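Local coordinates for protein nucleoporin NUP82 (Chaetomium thermophilum, PDB 5CWW) that serves, through a chain whose N-terminal part forms this beta-propeller, as a structural constituent of the nuclear pore complex and probably docks transiently associated nuclear transport factors, at residues Gly44-Ile49 and Ala580-Pro585; Ala50-Glu55 and Ile64-Leu69; Glu494-Pro499 and Ala565-Asp570. All blocks are in the same frame, centred on the assembly; numbering follows the deposited sequence.

Overall arrangement
The three contacts lie at and beside the seam at which the beta-propeller ring closes, where its first blade, led by strand 49-52, meets the last, strands 566-570, 576-580 and 585-589. Contact 1 lies on that seam, contact 2 lies within the first blade, and contact 3 joins the last blade to the one before it. Centre to centre, contacts 1 and 2 are about 14 Å apart, 2 and 3 also about 14 Å, and 1 and 3 about 17 Å. Direct packing links them: Ile49 CG2 lies 3.5 Å from Thr566 OG1, Arg51 CD 3.4 Å from Thr566 CG2. Segments 44-49 and 50-55 are continuous in sequence. No other chain of the assembly touches the six segments.

Contact 1: residues Gly44-Ile49 and Ala580-Pro585; sequences GPRRTI and ATQTDP
Thr581 OG1 accepts from two backbone amides, Asp584 N at 2.8 Å and Thr583 N at 3.3 Å, while the same residue's carbonyl oxygen lies at the guanidinium edge of Arg46. The two OG1 bonds define an ST turn and an ST motif, and a backbone bond from Thr581 N to Asp584 O, 2.7 Å long, closes the bend. Against this bend Arg46 comes in end-on. Its chi1 of -174° sets CG opposite the backbone N, and the chain stays extended to NE, which carries the guanidinium across to the bend. There NH2 meets Thr581 O at 3.4 Å, near the guanidinium plane and almost straight (167°) but weak for its length, and NH1 makes a second weak bond to Ala580 O at 3.2 Å. The contact thus links the segment leading into strand 49-52, in the first blade of the beta-propeller, to the turn between strands 576-580 and 585-589 of the last blade. Gln582, bent at chi2, brings OE1 over one face of the guanidinium, 3.2 Å from Arg46 NH2; the amide stands nearly perpendicular to that plane (89°), and the poor angle excludes a hydrogen bond. Apart from the polar group, Ile49 CD1 packs on Ala580 CB at 4.0 Å, both residues buried, and Ala563 adjoins Ile49.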
loop_
_atom_site.group_PDB
_atom_site.type_symbol
_atom_site.label_atom_id
_atom_site.label_comp_id
_atom_site.label_asym_id
_atom_site.label_seq_id
_atom_site.Cartn_x
_atom_site.Cartn_y
_atom_site.Cartn_z
ATOM N N GLY B 44 4.218 -4.773 14.359
ATOM C CA GLY B 44 4.043 -3.705 13.393
ATOM C C GLY B 44 5.378 -3.219 12.855
ATOM O O GLY B 44 6.426 -3.534 13.418
ATOM N N PRO B 45 5.347 -2.446 11.760
ATOM C CA PRO B 45 6.573 -1.893 11.173
ATOM C C PRO B 45 7.209 -0.823 12.054
ATOM O O PRO B 45 6.524 -0.225 12.885
ATOM C CB PRO B 45 6.090 -1.295 9.848
ATOM C CG PRO B 45 4.652 -0.992 10.069
ATOM C CD PRO B 45 4.146 -2.050 11.002
ATOM N N ARG B 46 8.506 -0.595 11.869
ATOM C CA ARG B 46 9.233 0.406 12.639
ATOM C C ARG B 46 10.110 1.260 11.728
ATOM O O ARG B 46 11.307 1.000 11.572
ATOM C CB ARG B 46 10.095 -0.260 13.716
ATOM C CG ARG B 46 10.770 0.733 14.655
ATOM C CD ARG B 46 11.726 0.056 15.625
ATOM N NE ARG B 46 12.306 1.020 16.562
ATOM C CZ ARG B 46 13.544 0.962 17.048
ATOM N NH1 ARG B 46 14.366 -0.020 16.702
ATOM N NH2 ARG B 46 13.962 1.895 17.891
ATOM N N ARG B 47 9.498 2.279 11.128
ATOM C CA ARG B 47 10.219 3.256 10.319
ATOM C C ARG B 47 10.523 4.484 11.166
ATOM O O ARG B 47 10.067 5.588 10.871
ATOM C CB ARG B 47 9.404 3.637 9.083
ATOM C CG ARG B 47 9.093 2.456 8.182
ATOM C CD ARG B 47 8.534 2.894 6.840
ATOM N NE ARG B 47 8.260 1.748 5.979
ATOM C CZ ARG B 47 9.187 1.090 5.288
ATOM N NH1 ARG B 47 10.460 1.460 5.352
ATOM N NH2 ARG B 47 8.843 0.057 4.533
ATOM N N THR B 48 11.299 4.278 12.224
ATOM C CA THR B 48 11.502 5.299 13.242
ATOM C C THR B 48 12.649 6.260 12.917
ATOM O O THR B 48 12.989 7.119 13.732
ATOM C CB THR B 48 11.768 4.645 14.606
ATOM O OG1 THR B 48 12.695 3.565 14.444
ATOM C CG2 THR B 48 10.472 4.102 15.192
ATOM N N ILE B 49 13.237 6.120 11.732
ATOM C CA ILE B 49 14.293 7.027 11.287
ATOM C C ILE B 49 13.947 7.619 9.925
ATOM O O ILE B 49 13.585 6.898 8.994
ATOM C CB ILE B 49 15.666 6.324 11.199
ATOM C CG1 ILE B 49 16.054 5.745 12.563
ATOM C CG2 ILE B 49 16.737 7.305 10.725
ATOM C CD1 ILE B 49 17.330 4.915 12.554
ATOM N N ALA B 580 19.016 1.382 13.910
ATOM C CA ALA B 580 19.117 1.540 15.355
ATOM C C ALA B 580 18.373 0.450 16.105
ATOM O O ALA B 580 17.343 -0.045 15.648
ATOM C CB ALA B 580 18.586 2.909 15.776
ATOM N N THR B 581 18.912 0.082 17.261
ATOM C CA THR B 581 18.208 -0.776 18.201
ATOM C C THR B 581 17.358 0.118 19.095
ATOM O O THR B 581 17.217 1.312 18.828
ATOM C CB THR B 581 19.175 -1.613 19.056
ATOM O OG1 THR B 581 19.992 -0.743 19.850
ATOM C CG2 THR B 581 20.064 -2.476 18.173
ATOM N N GLN B 582 16.794 -0.453 20.153
ATOM C CA GLN B 582 16.000 0.323 21.098
ATOM C C GLN B 582 16.859 1.356 21.821
ATOM O O GLN B 582 16.342 2.350 22.334
ATOM C CB GLN B 582 15.329 -0.597 22.121
ATOM C CG GLN B 582 14.371 -1.617 21.524
ATOM C CD GLN B 582 13.071 -0.996 21.053
ATOM O OE1 GLN B 582 13.048 -0.237 20.082
ATOM N NE2 GLN B 582 11.982 -1.312 21.741
ATOM N N THR B 583 18.169 1.123 21.847
ATOM C CA THR B 583 19.085 1.932 22.646
ATOM C C THR B 583 20.279 2.471 21.858
ATOM O O THR B 583 20.709 3.603 22.079
ATOM C CB THR B 583 19.628 1.124 23.838
ATOM O OG1 THR B 583 20.440 0.046 23.358
ATOM C CG2 THR B 583 18.483 0.562 24.670
ATOM N N ASP B 584 20.809 1.664 20.943
ATOM C CA ASP B 584 22.062 1.992 20.265
ATOM C C ASP B 584 21.888 2.174 18.758
ATOM O O ASP B 584 20.939 1.655 18.172
ATOM C CB ASP B 584 23.092 0.897 20.528
ATOM C CG ASP B 584 23.234 0.577 22.000
ATOM O OD1 ASP B 584 23.114 1.508 22.822
ATOM O OD2 ASP B 584 23.455 -0.606 22.334
ATOM N N PRO B 585 22.814 2.915 18.126
ATOM C CA PRO B 585 22.755 3.140 16.679
ATOM C C PRO B 585 23.467 2.061 15.879
ATOM O O PRO B 585 24.236 1.277 16.434
ATOM C CB PRO B 585 23.469 4.478 16.513
ATOM C CG PRO B 585 24.488 4.475 17.591
ATOM C CD PRO B 585 23.894 3.702 18.749
#

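Contact 2: residues Ala50-Glu55 and Ile64-Leu69; sequences ARRGTE and IRWGDL
Glu55 CB lies 4.0 Å from Gly67 O, and from there the side chain runs between the end of strand 63-68 and Arg52. Its CG, placed opposite the carbonyl carbon by a chi1 of -63°, passes Asp68 OD2 at 3.9 Å, and the chain continues extended to the carboxylate. OE1 is gripped by two donors arriving from opposite faces of the carboxylate. Trp66 NE1 gives one bond of 3.1 Å, in the plane of the indole but 69° out of the carboxylate plane; Arg52 NE gives the other at 2.7 Å, a salt bridge met at the guanidinium edge, with Arg52 NH2 adding a weak bond. OE2 turns instead to Ser145 OG. The guanidinium is itself held by the carbonyl oxygens of Gln126 and Pro143, and the indole stacks on Phe57. This network sits at one end of the antiparallel meander that forms the first blade of the beta-propeller: a type II' turn from Arg52 to Glu55, with Gly53 supplying the positive phi, leads from strand 49-52 into strand 55-60, whose Glu55 forms a non-hydrogen-bonded antiparallel pair with Asp68 of strand 63-68. Next to that pair, Glu55 CA approaches Gly67 O at 3.4 Å as a CA-H...O contact. The carboxylates of Glu55 and Asp68 come within 4.5 Å (OE2 to OD2), a like-charge approach that the salt bridge of Arg52 to OE1 probably eases. Asp68 is engaged on its other oxygen: OD1 receives Thr54 OG1 at 2.9 Å, from above the carboxylate plane, and also Ala70 N, which makes Asp68 the N-cap of helix 69-77. One residue on, Leu69 N donates to Thr54 O at 3.0 Å and 170°.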
loop_
_atom_site.group_PDB
_atom_site.type_symbol
_atom_site.label_atom_id
_atom_site.label_comp_id
_atom_site.label_asym_id
_atom_site.label_seq_id
_atom_site.Cartn_x
_atom_site.Cartn_y
_atom_site.Cartn_z
ATOM N N ALA B 50 14.058 8.939 9.830
ATOM C CA ALA B 50 13.869 9.662 8.577
ATOM C C ALA B 50 14.999 10.671 8.422
ATOM O O ALA B 50 15.679 10.983 9.397
ATOM C CB ALA B 50 12.516 10.355 8.552
ATOM N N ARG B 51 15.195 11.184 7.210
ATOM C CA ARG B 51 16.335 12.055 6.942
ATOM C C ARG B 51 16.080 13.097 5.865
ATOM O O ARG B 51 15.176 12.960 5.041
ATOM C CB ARG B 51 17.546 11.221 6.514
ATOM C CG ARG B 51 17.366 10.537 5.160
ATOM C CD ARG B 51 18.652 9.905 4.684
ATOM N NE ARG B 51 19.616 10.892 4.194
ATOM C CZ ARG B 51 19.723 11.292 2.928
ATOM N NH1 ARG B 51 18.919 10.807 1.991
ATOM N NH2 ARG B 51 20.639 12.193 2.599
ATOM N N ARG B 52 16.907 14.135 5.890
ATOM C CA ARG B 52 17.014 15.087 4.797
ATOM C C ARG B 52 18.454 15.582 4.789
ATOM O O ARG B 52 18.939 16.116 5.788
ATOM C CB ARG B 52 16.016 16.239 4.951
ATOM C CG ARG B 52 16.133 17.030 6.246
ATOM C CD ARG B 52 15.091 18.136 6.309
ATOM N NE ARG B 52 15.348 19.069 7.402
ATOM C CZ ARG B 52 14.646 20.175 7.626
ATOM N NH1 ARG B 52 13.630 20.498 6.834
ATOM N NH2 ARG B 52 14.958 20.965 8.644
ATOM N N GLY B 53 19.143 15.390 3.670
ATOM C CA GLY B 53 20.567 15.662 3.611
ATOM C C GLY B 53 21.288 14.886 4.700
ATOM O O GLY B 53 21.155 13.665 4.789
ATOM N N THR B 54 22.031 15.597 5.542
ATOM C CA THR B 54 22.761 14.977 6.644
ATOM C C THR B 54 21.982 15.031 7.961
ATOM O O THR B 54 22.455 14.538 8.986
ATOM C CB THR B 54 24.132 15.644 6.850
ATOM O OG1 THR B 54 23.960 17.049 7.077
ATOM C CG2 THR B 54 25.011 15.433 5.630
ATOM N N GLU B 55 20.794 15.628 7.931
ATOM C CA GLU B 55 19.930 15.663 9.107
ATOM C C GLU B 55 19.123 14.376 9.213
ATOM O O GLU B 55 18.725 13.801 8.198
ATOM C CB GLU B 55 18.974 16.859 9.052
ATOM C CG GLU B 55 19.649 18.221 9.067
ATOM C CD GLU B 55 18.647 19.363 9.091
ATOM O OE1 GLU B 55 17.429 19.090 9.169
ATOM O OE2 GLU B 55 19.075 20.536 9.034
ATOM N N ILE B 64 10.558 13.022 18.968
ATOM C CA ILE B 64 11.459 12.877 17.832
ATOM C C ILE B 64 12.769 13.606 18.114
ATOM O O ILE B 64 12.778 14.810 18.372
ATOM C CB ILE B 64 10.837 13.433 16.533
ATOM C CG1 ILE B 64 9.477 12.783 16.268
ATOM C CG2 ILE B 64 11.780 13.203 15.349
ATOM C CD1 ILE B 64 8.699 13.420 15.130
ATOM N N ARG B 65 13.874 12.870 18.067
ATOM C CA ARG B 65 15.188 13.449 18.322
ATOM C C ARG B 65 15.836 13.887 17.014
ATOM O O ARG B 65 16.077 13.079 16.118
ATOM C CB ARG B 65 16.074 12.456 19.073
ATOM C CG ARG B 65 15.477 12.055 20.409
ATOM C CD ARG B 65 16.347 11.086 21.176
ATOM N NE ARG B 65 15.769 10.789 22.483
ATOM C CZ ARG B 65 15.963 9.660 23.157
ATOM N NH1 ARG B 65 16.737 8.706 22.662
ATOM N NH2 ARG B 65 15.390 9.489 24.340
ATOM N N TRP B 66 16.095 15.187 16.923
ATOM C CA TRP B 66 16.578 15.823 15.705
ATOM C C TRP B 66 18.070 16.131 15.800
ATOM O O TRP B 66 18.532 16.664 16.807
ATOM C CB TRP B 66 15.782 17.105 15.461
ATOM C CG TRP B 66 16.150 17.858 14.228
ATOM C CD1 TRP B 66 16.620 17.343 13.056
ATOM C CD2 TRP B 66 16.071 19.275 14.044
ATOM N NE1 TRP B 66 16.839 18.354 12.151
ATOM C CE2 TRP B 66 16.511 19.550 12.734
ATOM C CE3 TRP B 66 15.672 20.338 14.861
ATOM C CZ2 TRP B 66 16.563 20.844 12.223
ATOM C CZ3 TRP B 66 15.725 21.621 14.352
ATOM C CH2 TRP B 66 16.168 21.864 13.045
ATOM N N GLY B 67 18.822 15.798 14.755
ATOM C CA GLY B 67 20.249 16.062 14.751
ATOM C C GLY B 67 20.902 16.042 13.380
ATOM O O GLY B 67 20.460 15.330 12.477
ATOM N N ASP B 68 21.959 16.836 13.234
ATOM C CA ASP B 68 22.761 16.869 12.014
ATOM C C ASP B 68 24.019 16.030 12.218
ATOM O O ASP B 68 24.832 16.319 13.097
ATOM C CB ASP B 68 23.128 18.311 11.648
ATOM C CG ASP B 68 23.732 18.434 10.258
ATOM O OD1 ASP B 68 24.592 17.604 9.894
ATOM O OD2 ASP B 68 23.343 19.367 9.524
ATOM N N LEU B 69 24.177 14.994 11.400
ATOM C CA LEU B 69 25.300 14.072 11.537
ATOM C C LEU B 69 26.641 14.745 11.266
ATOM O O LEU B 69 27.663 14.343 11.818
ATOM C CB LEU B 69 25.125 12.879 10.595
ATOM C CG LEU B 69 23.893 12.003 10.829
ATOM C CD1 LEU B 69 23.848 10.878 9.805
ATOM C CD2 LEU B 69 23.871 11.441 12.245
#

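Contact 3: residues Glu494-Pro499 and Ala565-Asp570; sequences EDATSP and ATSIDD
Ser567 OG accepts a nearly linear hydrogen bond (176°) from Ala496 N at 3.2 Å, and this is the more closely fitted part of the contact, about the buried Ser567. The hydroxyl also lies 3.5 Å from Asp495 OD2, and OD2 is hydrogen-bonded to Tyr575 OH. Beside it a water bridges the backbones, donating to Glu494 O at 2.6 Å and accepting from Ser567 N at 2.9 Å, so the amide of Ser567 is met without a direct strand pairing. Asp495 shapes the other side of this core. With CG trans to its backbone N (chi1 180°), OD1 reaches forward over the next residues and takes three donors: Thr497 OG1 at 2.6 Å on the syn lone pair, Thr497 N at 2.7 Å from above the carboxylate plane, and Ser498 N at 3.1 Å on the anti lone pair. Losing the carboxylate to an alanine here would probably leave Thr497 and Ser498 without their common acceptor, free the loop to shift, and remove one acceptor from Tyr575 OH. The solvent side is looser. Ala496 CB rests against the strand backbone, and Thr497 CG2 crosses Asp569 at about a right angle, 3.6 Å from Asp569 OD2, with no polar bond between them; both residues also touch a crystal neighbour, which may influence their poses. The bonds from Thr497 N and Ser498 N make an Asx turn and an Asx motif, to which Thr497 OG1 adds a third bond, set in the loop between strands 491-494 and 501-506 of one beta-propeller blade and packed on the first strand, 566-570, of the next.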
loop_
_atom_site.group_PDB
_atom_site.type_symbol
_atom_site.label_atom_id
_atom_site.label_comp_id
_atom_site.label_asym_id
_atom_site.label_seq_id
_atom_site.Cartn_x
_atom_site.Cartn_y
_atom_site.Cartn_z
ATOM N N GLU B 494 14.675 2.043 0.434
ATOM C CA GLU B 494 15.312 2.395 -0.830
ATOM C C GLU B 494 16.770 2.787 -0.609
ATOM O O GLU B 494 17.133 3.297 0.451
ATOM C CB GLU B 494 14.557 3.532 -1.524
ATOM C CG GLU B 494 15.145 3.909 -2.884
ATOM C CD GLU B 494 14.307 4.927 -3.637
ATOM O OE1 GLU B 494 13.240 5.328 -3.123
ATOM O OE2 GLU B 494 14.721 5.324 -4.749
ATOM N N ASP B 495 17.598 2.539 -1.619
ATOM C CA ASP B 495 18.994 2.961 -1.600
ATOM C C ASP B 495 19.127 4.344 -2.226
ATOM O O ASP B 495 18.560 4.613 -3.285
ATOM C CB ASP B 495 19.872 1.955 -2.342
ATOM C CG ASP B 495 21.335 2.352 -2.350
ATOM O OD1 ASP B 495 21.741 3.105 -3.259
ATOM O OD2 ASP B 495 22.076 1.907 -1.449
ATOM N N ALA B 496 19.878 5.216 -1.564
ATOM C CA ALA B 496 20.014 6.606 -1.986
ATOM C C ALA B 496 20.725 6.775 -3.330
ATOM O O ALA B 496 20.521 7.778 -4.012
ATOM C CB ALA B 496 20.752 7.394 -0.917
ATOM N N THR B 497 21.555 5.807 -3.708
ATOM C CA THR B 497 22.396 5.950 -4.899
ATOM C C THR B 497 21.786 5.317 -6.148
ATOM O O THR B 497 22.121 5.704 -7.267
ATOM C CB THR B 497 23.795 5.333 -4.681
ATOM O OG1 THR B 497 23.704 3.902 -4.682
ATOM C CG2 THR B 497 24.397 5.807 -3.363
ATOM N N SER B 498 20.900 4.345 -5.961
ATOM C CA SER B 498 20.269 3.665 -7.090
ATOM C C SER B 498 18.902 3.092 -6.724
ATOM O O SER B 498 18.751 2.492 -5.663
ATOM C CB SER B 498 21.168 2.541 -7.599
ATOM O OG SER B 498 20.475 1.731 -8.530
ATOM N N PRO B 499 17.898 3.263 -7.604
ATOM C CA PRO B 499 16.592 2.663 -7.304
ATOM C C PRO B 499 16.631 1.138 -7.365
ATOM O O PRO B 499 15.783 0.475 -6.763
ATOM C CB PRO B 499 15.676 3.216 -8.405
ATOM C CG PRO B 499 16.455 4.289 -9.096
ATOM C CD PRO B 499 17.894 3.964 -8.899
ATOM N N ALA B 565 16.192 0.519 7.709
ATOM C CA ALA B 565 17.459 1.045 7.219
ATOM C C ALA B 565 17.257 2.337 6.439
ATOM O O ALA B 565 16.343 2.443 5.624
ATOM C CB ALA B 565 18.157 0.010 6.352
ATOM N N THR B 566 18.113 3.317 6.703
ATOM C CA THR B 566 18.067 4.599 6.012
ATOM C C THR B 566 19.380 4.824 5.275
ATOM O O THR B 566 20.433 4.971 5.895
ATOM C CB THR B 566 17.817 5.759 6.991
ATOM O OG1 THR B 566 16.643 5.486 7.769
ATOM C CG2 THR B 566 17.635 7.068 6.239
ATOM N N SER B 567 19.313 4.837 3.948
ATOM C CA SER B 567 20.504 4.998 3.124
ATOM C C SER B 567 20.871 6.469 2.972
ATOM O O SER B 567 20.015 7.309 2.690
ATOM C CB SER B 567 20.292 4.364 1.747
ATOM O OG SER B 567 21.500 4.361 1.004
ATOM N N ILE B 568 22.152 6.767 3.164
ATOM C CA ILE B 568 22.663 8.131 3.059
ATOM C C ILE B 568 23.934 8.162 2.221
ATOM O O ILE B 568 24.844 7.361 2.434
ATOM C CB ILE B 568 22.956 8.734 4.447
ATOM C CG1 ILE B 568 21.782 8.445 5.389
ATOM C CG2 ILE B 568 23.241 10.230 4.318
ATOM C CD1 ILE B 568 21.796 9.214 6.705
ATOM N N ASP B 569 23.983 9.083 1.264
ATOM C CA ASP B 569 25.154 9.252 0.411
ATOM C C ASP B 569 25.554 10.718 0.365
ATOM O O ASP B 569 25.149 11.456 -0.533
ATOM C CB ASP B 569 24.884 8.733 -1.003
ATOM C CG ASP B 569 26.109 8.815 -1.900
ATOM O OD1 ASP B 569 27.237 8.673 -1.384
ATOM O OD2 ASP B 569 25.947 9.025 -3.120
ATOM N N ASP B 570 26.351 11.129 1.345
ATOM C CA ASP B 570 26.806 12.508 1.454
ATOM C C ASP B 570 28.262 12.614 0.998
ATOM O O ASP B 570 29.053 11.707 1.251
ATOM C CB ASP B 570 26.655 12.999 2.895
ATOM C CG ASP B 570 27.184 14.401 3.091
ATOM O OD1 ASP B 570 26.410 15.361 2.895
ATOM O OD2 ASP B 570 28.375 14.546 3.439
HETATM O O HOH W 1 16.713 4.338 2.765
#